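PDB 1Z08: Ras-related protein Rab-21, which belongs to the Rab branch of the Ras-like small GTPases, here a GTPase domain holding phosphoaminophosphonic acid-guanylate ester and a magnesium ion. Local coordinates for residues V55-W60 / E158-L163; N80-V85 / K102-M107. The protein carries 1 engineered substitution. All blocks are in the same frame, centred on the assembly; numbering follows the deposited sequence.

Contact 1: V55-W60 / E158-L163; sequences VNLAIW and ELFLDL
Phe160 reaches from helix 156-168 onto strand 54-61 and meets two side chains there, Leu57 and Ile59. Its CG stands anti to the backbone carbonyl carbon (chi1 -77°), a setting that carries the ring off the helix toward the strand. Two neighbouring ring carbons, CD1 and CE1, share the work: Phe160 CD1 packs on Leu57 CD2 at 3.9 Å, and one bond further along Phe160 CE1 packs on Ile59 CD1, also at 3.9 Å. Both methyls approach the ring obliquely. Leu57 slants across the phenyl group, while Ile59, extended through CG1 (chi2 170°), comes at it from the opposite direction. All three residues are buried, and the contact is purely apolar. The layout is that of the Ras-family P-loop fold, in which helix 156-168 lies against one face of a six-stranded mixed sheet, and strand 54-61 is its second strand from one edge. Because side chains alternate along the strand, Leu57 and Ile59 share the helix-facing side; Tyr26 stacks on the Phe160 ring and extends this apolar layer toward helix 19-28. Away from the ring the two segments part: Leu161 points away from the strand, Glu158 is exposed at the solvent side of the helix, and across the sheet Asn56 is exposed, whereas Trp60 stacks with Phe43 and takes a cation-pi contact from Lys8.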
loop_
_atom_site.group_PDB
_atom_site.type_symbol
_atom_site.label_atom_id
_atom_site.label_comp_id
_atom_site.label_asym_id
_atom_site.label_seq_id
_atom_site.Cartn_x
_atom_site.Cartn_y
_atom_site.Cartn_z
ATOM N N VAL A 55 7.619 -10.305 -13.594
ATOM C CA VAL A 55 6.580 -9.351 -13.217
ATOM C C VAL A 55 7.165 -7.941 -13.202
ATOM O O VAL A 55 8.142 -7.677 -12.497
ATOM C CB VAL A 55 5.969 -9.696 -11.832
ATOM C CG1 VAL A 55 4.932 -8.659 -11.415
ATOM C CG2 VAL A 55 5.348 -11.088 -11.847
ATOM N N ASN A 56 6.574 -7.047 -13.995
ATOM C CA ASN A 56 6.963 -5.639 -14.005
ATOM C C ASN A 56 5.915 -4.794 -13.293
ATOM O O ASN A 56 4.750 -4.786 -13.682
ATOM C CB ASN A 56 7.159 -5.130 -15.438
ATOM C CG ASN A 56 8.158 -5.956 -16.229
ATOM O OD1 ASN A 56 8.925 -6.743 -15.668
ATOM N ND2 ASN A 56 8.156 -5.774 -17.542
ATOM N N LEU A 57 6.335 -4.097 -12.242
ATOM C CA LEU A 57 5.435 -3.258 -11.457
ATOM C C LEU A 57 5.625 -1.780 -11.753
ATOM O O LEU A 57 6.746 -1.275 -11.732
ATOM C CB LEU A 57 5.635 -3.511 -9.958
ATOM C CG LEU A 57 4.525 -4.154 -9.123
ATOM C CD1 LEU A 57 3.857 -5.331 -9.827
ATOM C CD2 LEU A 57 5.088 -4.566 -7.768
ATOM N N ALA A 58 4.520 -1.103 -12.044
ATOM C CA ALA A 58 4.485 0.350 -12.102
ATOM C C ALA A 58 3.908 0.820 -10.775
ATOM O O ALA A 58 2.696 0.750 -10.555
ATOM C CB ALA A 58 3.628 0.824 -13.265
ATOM N N ILE A 59 4.789 1.274 -9.889
ATOM C CA ILE A 59 4.403 1.641 -8.532
ATOM C C ILE A 59 4.189 3.148 -8.446
ATOM O O ILE A 59 5.146 3.926 -8.499
ATOM C CB ILE A 59 5.456 1.181 -7.487
ATOM C CG1 ILE A 59 5.663 -0.341 -7.562
ATOM C CG2 ILE A 59 5.043 1.615 -6.073
ATOM C CD1 ILE A 59 6.842 -0.853 -6.748
ATOM N N TRP A 60 2.925 3.539 -8.309
ATOM C CA TRP A 60 2.534 4.942 -8.250
ATOM C C TRP A 60 2.474 5.464 -6.823
ATOM O O TRP A 60 1.852 4.845 -5.958
ATOM C CB TRP A 60 1.175 5.146 -8.918
ATOM C CG TRP A 60 1.243 5.182 -10.402
ATOM C CD1 TRP A 60 1.315 4.110 -11.245
ATOM C CD2 TRP A 60 1.250 6.349 -11.230
ATOM N NE1 TRP A 60 1.370 4.540 -12.551
ATOM C CE2 TRP A 60 1.329 5.909 -12.571
ATOM C CE3 TRP A 60 1.205 7.726 -10.971
ATOM C CZ2 TRP A 60 1.358 6.799 -13.653
ATOM C CZ3 TRP A 60 1.230 8.611 -12.046
ATOM C CH2 TRP A 60 1.310 8.143 -13.371
ATOM N N GLU A 158 7.323 -8.907 1.578
ATOM C CA GLU A 158 6.160 -9.780 1.694
ATOM C C GLU A 158 4.893 -9.145 1.110
ATOM O O GLU A 158 4.118 -9.819 0.427
ATOM C CB GLU A 158 5.941 -10.162 3.165
ATOM C CG GLU A 158 7.077 -10.991 3.796
ATOM C CD GLU A 158 8.197 -10.160 4.436
ATOM O OE1 GLU A 158 8.489 -9.033 3.978
ATOM O OE2 GLU A 158 8.800 -10.655 5.413
ATOM N N LEU A 159 4.694 -7.853 1.376
ATOM C CA LEU A 159 3.541 -7.105 0.856
ATOM C C LEU A 159 3.491 -7.106 -0.672
ATOM O O LEU A 159 2.476 -7.477 -1.266
ATOM C CB LEU A 159 3.541 -5.659 1.382
ATOM C CG LEU A 159 2.666 -4.607 0.678
ATOM C CD1 LEU A 159 1.175 -4.890 0.826
ATOM C CD2 LEU A 159 3.002 -3.205 1.175
ATOM N N PHE A 160 4.585 -6.683 -1.301
ATOM C CA PHE A 160 4.628 -6.583 -2.757
ATOM C C PHE A 160 4.611 -7.950 -3.431
ATOM O O PHE A 160 3.981 -8.115 -4.477
ATOM C CB PHE A 160 5.818 -5.743 -3.218
ATOM C CG PHE A 160 5.614 -4.261 -3.046
ATOM C CD1 PHE A 160 4.874 -3.534 -3.979
ATOM C CD2 PHE A 160 6.152 -3.593 -1.950
ATOM C CE1 PHE A 160 4.678 -2.166 -3.822
ATOM C CE2 PHE A 160 5.963 -2.221 -1.785
ATOM C CZ PHE A 160 5.225 -1.506 -2.722
ATOM N N LEU A 161 5.289 -8.924 -2.827
ATOM C CA LEU A 161 5.283 -10.297 -3.340
ATOM C C LEU A 161 3.874 -10.886 -3.315
ATOM O O LEU A 161 3.425 -11.467 -4.303
ATOM C CB LEU A 161 6.256 -11.193 -2.556
ATOM C CG LEU A 161 6.298 -12.690 -2.907
ATOM C CD1 LEU A 161 6.823 -12.919 -4.319
ATOM C CD2 LEU A 161 7.134 -13.473 -1.899
ATOM N N ASP A 162 3.180 -10.720 -2.190
ATOM C CA ASP A 162 1.824 -11.240 -2.040
ATOM C C ASP A 162 0.843 -10.538 -2.975
ATOM O O ASP A 162 -0.014 -11.187 -3.573
ATOM C CB ASP A 162 1.344 -11.137 -0.589
ATOM C CG ASP A 162 0.158 -12.044 -0.304
ATOM O OD1 ASP A 162 -0.901 -11.533 0.116
ATOM O OD2 ASP A 162 0.285 -13.270 -0.513
ATOM N N LEU A 163 0.978 -9.219 -3.106
ATOM C CA LEU A 163 0.123 -8.447 -4.010
ATOM C C LEU A 163 0.277 -8.929 -5.451
ATOM O O LEU A 163 -0.714 -9.095 -6.160
ATOM C CB LEU A 163 0.394 -6.938 -3.888
ATOM C CG LEU A 163 -0.380 -5.941 -4.770
ATOM C CD1 LEU A 163 -1.889 -6.073 -4.654
ATOM C CD2 LEU A 163 0.039 -4.525 -4.442
#

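Contact 2: N80-V85 / K102-M107; sequences NGAILV and KELRKM
Between residues 80-85 of the strand and 102-107 of the helix the backbones are nearest at Ala82 and Leu104, whose CA atoms are 8.5 Å apart, a gap bridged by side chains alone. The two elements open the beta-alpha-beta unit completed by strand 113-119, a crossover of the Ras-family P-loop fold in which the helix covers one face of the sheet between its parallel strands. Leu104 is the helix residue that makes the contact, and it does so with one methyl: CD1 sits against Ala82 CB and Leu84 CD2 together. Ala82 ends at CB, and the methyl rests directly on it; Leu84 extends beside it to meet Leu104 tip to tip. In Leu84, CG lies anti to the carbonyl carbon, beside the backbone N (chi1 -52°), and places the branched end at the helix. Ile83, between the two, points to the other face of the sheet. Further packing extends the patch on the same face: Leu84 also touches Val97, Trp100 and Val101 of the helix, and Leu104 reaches Leu114 of strand 113-119 and Tyr76. Toward the helix's C-terminal end, Arg105 hydrogen-bonds the backbone oxygens of Gly109 and Ile112 through NH1 and of Val141 through NH2. Within the contact itself, Leu104 CD1 is 3.8 Å from Ala82 CB and equally 3.8 Å from Leu84 CD2.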
loop_
_atom_site.group_PDB
_atom_site.type_symbol
_atom_site.label_atom_id
_atom_site.label_comp_id
_atom_site.label_asym_id
_atom_site.label_seq_id
_atom_site.Cartn_x
_atom_site.Cartn_y
_atom_site.Cartn_z
ATOM N N ASN A 80 -4.284 -2.267 -11.176
ATOM C CA ASN A 80 -4.512 -3.683 -10.901
ATOM C C ASN A 80 -4.482 -3.975 -9.405
ATOM O O ASN A 80 -5.071 -4.952 -8.938
ATOM C CB ASN A 80 -3.483 -4.542 -11.634
ATOM C CG ASN A 80 -3.481 -4.291 -13.128
ATOM O OD1 ASN A 80 -4.370 -4.749 -13.852
ATOM N ND2 ASN A 80 -2.490 -3.553 -13.598
ATOM N N GLY A 81 -3.786 -3.116 -8.666
ATOM C CA GLY A 81 -3.693 -3.230 -7.216
ATOM C C GLY A 81 -3.650 -1.867 -6.556
ATOM O O GLY A 81 -3.196 -0.889 -7.152
ATOM N N ALA A 82 -4.139 -1.801 -5.323
ATOM C CA ALA A 82 -4.075 -0.575 -4.543
ATOM C C ALA A 82 -3.587 -0.888 -3.141
ATOM O O ALA A 82 -4.036 -1.854 -2.521
ATOM C CB ALA A 82 -5.429 0.110 -4.502
ATOM N N ILE A 83 -2.660 -0.068 -2.658
ATOM C CA ILE A 83 -2.086 -0.229 -1.329
ATOM C C ILE A 83 -2.547 0.952 -0.484
ATOM O O ILE A 83 -2.070 2.079 -0.648
ATOM C CB ILE A 83 -0.542 -0.311 -1.374
ATOM C CG1 ILE A 83 -0.092 -1.493 -2.245
ATOM C CG2 ILE A 83 0.033 -0.427 0.039
ATOM C CD1 ILE A 83 1.416 -1.593 -2.427
ATOM N N LEU A 84 -3.498 0.686 0.404
ATOM C CA LEU A 84 -4.070 1.727 1.239
ATOM C C LEU A 84 -3.348 1.733 2.574
ATOM O O LEU A 84 -3.509 0.825 3.393
ATOM C CB LEU A 84 -5.580 1.531 1.413
ATOM C CG LEU A 84 -6.430 1.342 0.148
ATOM C CD1 LEU A 84 -7.891 1.273 0.523
ATOM C CD2 LEU A 84 -6.214 2.447 -0.870
ATOM N N VAL A 85 -2.537 2.765 2.770
ATOM C CA VAL A 85 -1.602 2.822 3.886
ATOM C C VAL A 85 -2.150 3.691 5.012
ATOM O O VAL A 85 -2.642 4.793 4.775
ATOM C CB VAL A 85 -0.214 3.368 3.434
ATOM C CG1 VAL A 85 0.817 3.236 4.554
ATOM C CG2 VAL A 85 0.273 2.642 2.181
ATOM N N LYS A 102 -14.305 2.566 -0.705
ATOM C CA LYS A 102 -15.601 2.866 -1.314
ATOM C C LYS A 102 -15.456 3.406 -2.737
ATOM O O LYS A 102 -16.157 2.961 -3.648
ATOM C CB LYS A 102 -16.385 3.845 -0.442
ATOM N N GLU A 103 -14.530 4.347 -2.918
ATOM C CA GLU A 103 -14.275 4.964 -4.221
ATOM C C GLU A 103 -13.680 3.984 -5.233
ATOM O O GLU A 103 -14.053 3.996 -6.410
ATOM C CB GLU A 103 -13.377 6.188 -4.065
ATOM N N LEU A 104 -12.759 3.140 -4.770
ATOM C CA LEU A 104 -12.100 2.155 -5.630
ATOM C C LEU A 104 -13.050 1.043 -6.083
ATOM O O LEU A 104 -13.018 0.635 -7.246
ATOM C CB LEU A 104 -10.870 1.557 -4.935
ATOM C CG LEU A 104 -9.627 2.442 -4.799
ATOM C CD1 LEU A 104 -8.705 1.896 -3.728
ATOM C CD2 LEU A 104 -8.885 2.573 -6.124
ATOM N N ARG A 105 -13.892 0.567 -5.165
ATOM C CA ARG A 105 -14.859 -0.491 -5.476
ATOM C C ARG A 105 -15.963 -0.004 -6.417
ATOM O O ARG A 105 -16.463 -0.770 -7.243
ATOM C CB ARG A 105 -15.468 -1.086 -4.196
ATOM C CG ARG A 105 -14.525 -1.957 -3.353
ATOM C CD ARG A 105 -13.976 -3.161 -4.119
ATOM N NE ARG A 105 -13.313 -4.124 -3.237
ATOM C CZ ARG A 105 -12.308 -4.920 -3.601
ATOM N NH1 ARG A 105 -11.817 -4.871 -4.835
ATOM N NH2 ARG A 105 -11.776 -5.758 -2.719
ATOM N N LYS A 106 -16.332 1.270 -6.292
ATOM C CA LYS A 106 -17.313 1.883 -7.188
ATOM C C LYS A 106 -16.771 2.029 -8.611
ATOM O O LYS A 106 -17.511 1.865 -9.583
ATOM C CB LYS A 106 -17.763 3.234 -6.644
ATOM N N MET A 107 -15.477 2.318 -8.723
ATOM C CA MET A 107 -14.843 2.562 -10.018
ATOM C C MET A 107 -14.345 1.293 -10.709
ATOM O O MET A 107 -14.411 1.188 -11.936
ATOM C CB MET A 107 -13.707 3.565 -9.866
#

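Following the chain from the N terminus, past strands 5-12 and 42-49, strand 54-61 is the first element to take part, then strand 81-87; the chain turns into helix 91-108, where contact 2 closes a short loop with 16 residues between its segments. It continues through strand 113-119 to helix 156-168, which packs back on strand 54-61 in contact 1, closing a loop with 97 residues between its segments; the smaller loop lies wholly within the larger. The helices cover opposite faces of one sheet, and strand 81-87 serves both: Ala82 and Leu84 face helix 91-108, while Ile83 turns to helix 156-168. There Ile83 CD1 lies 3.6 Å from Phe160 CE1, joining the two contacts directly.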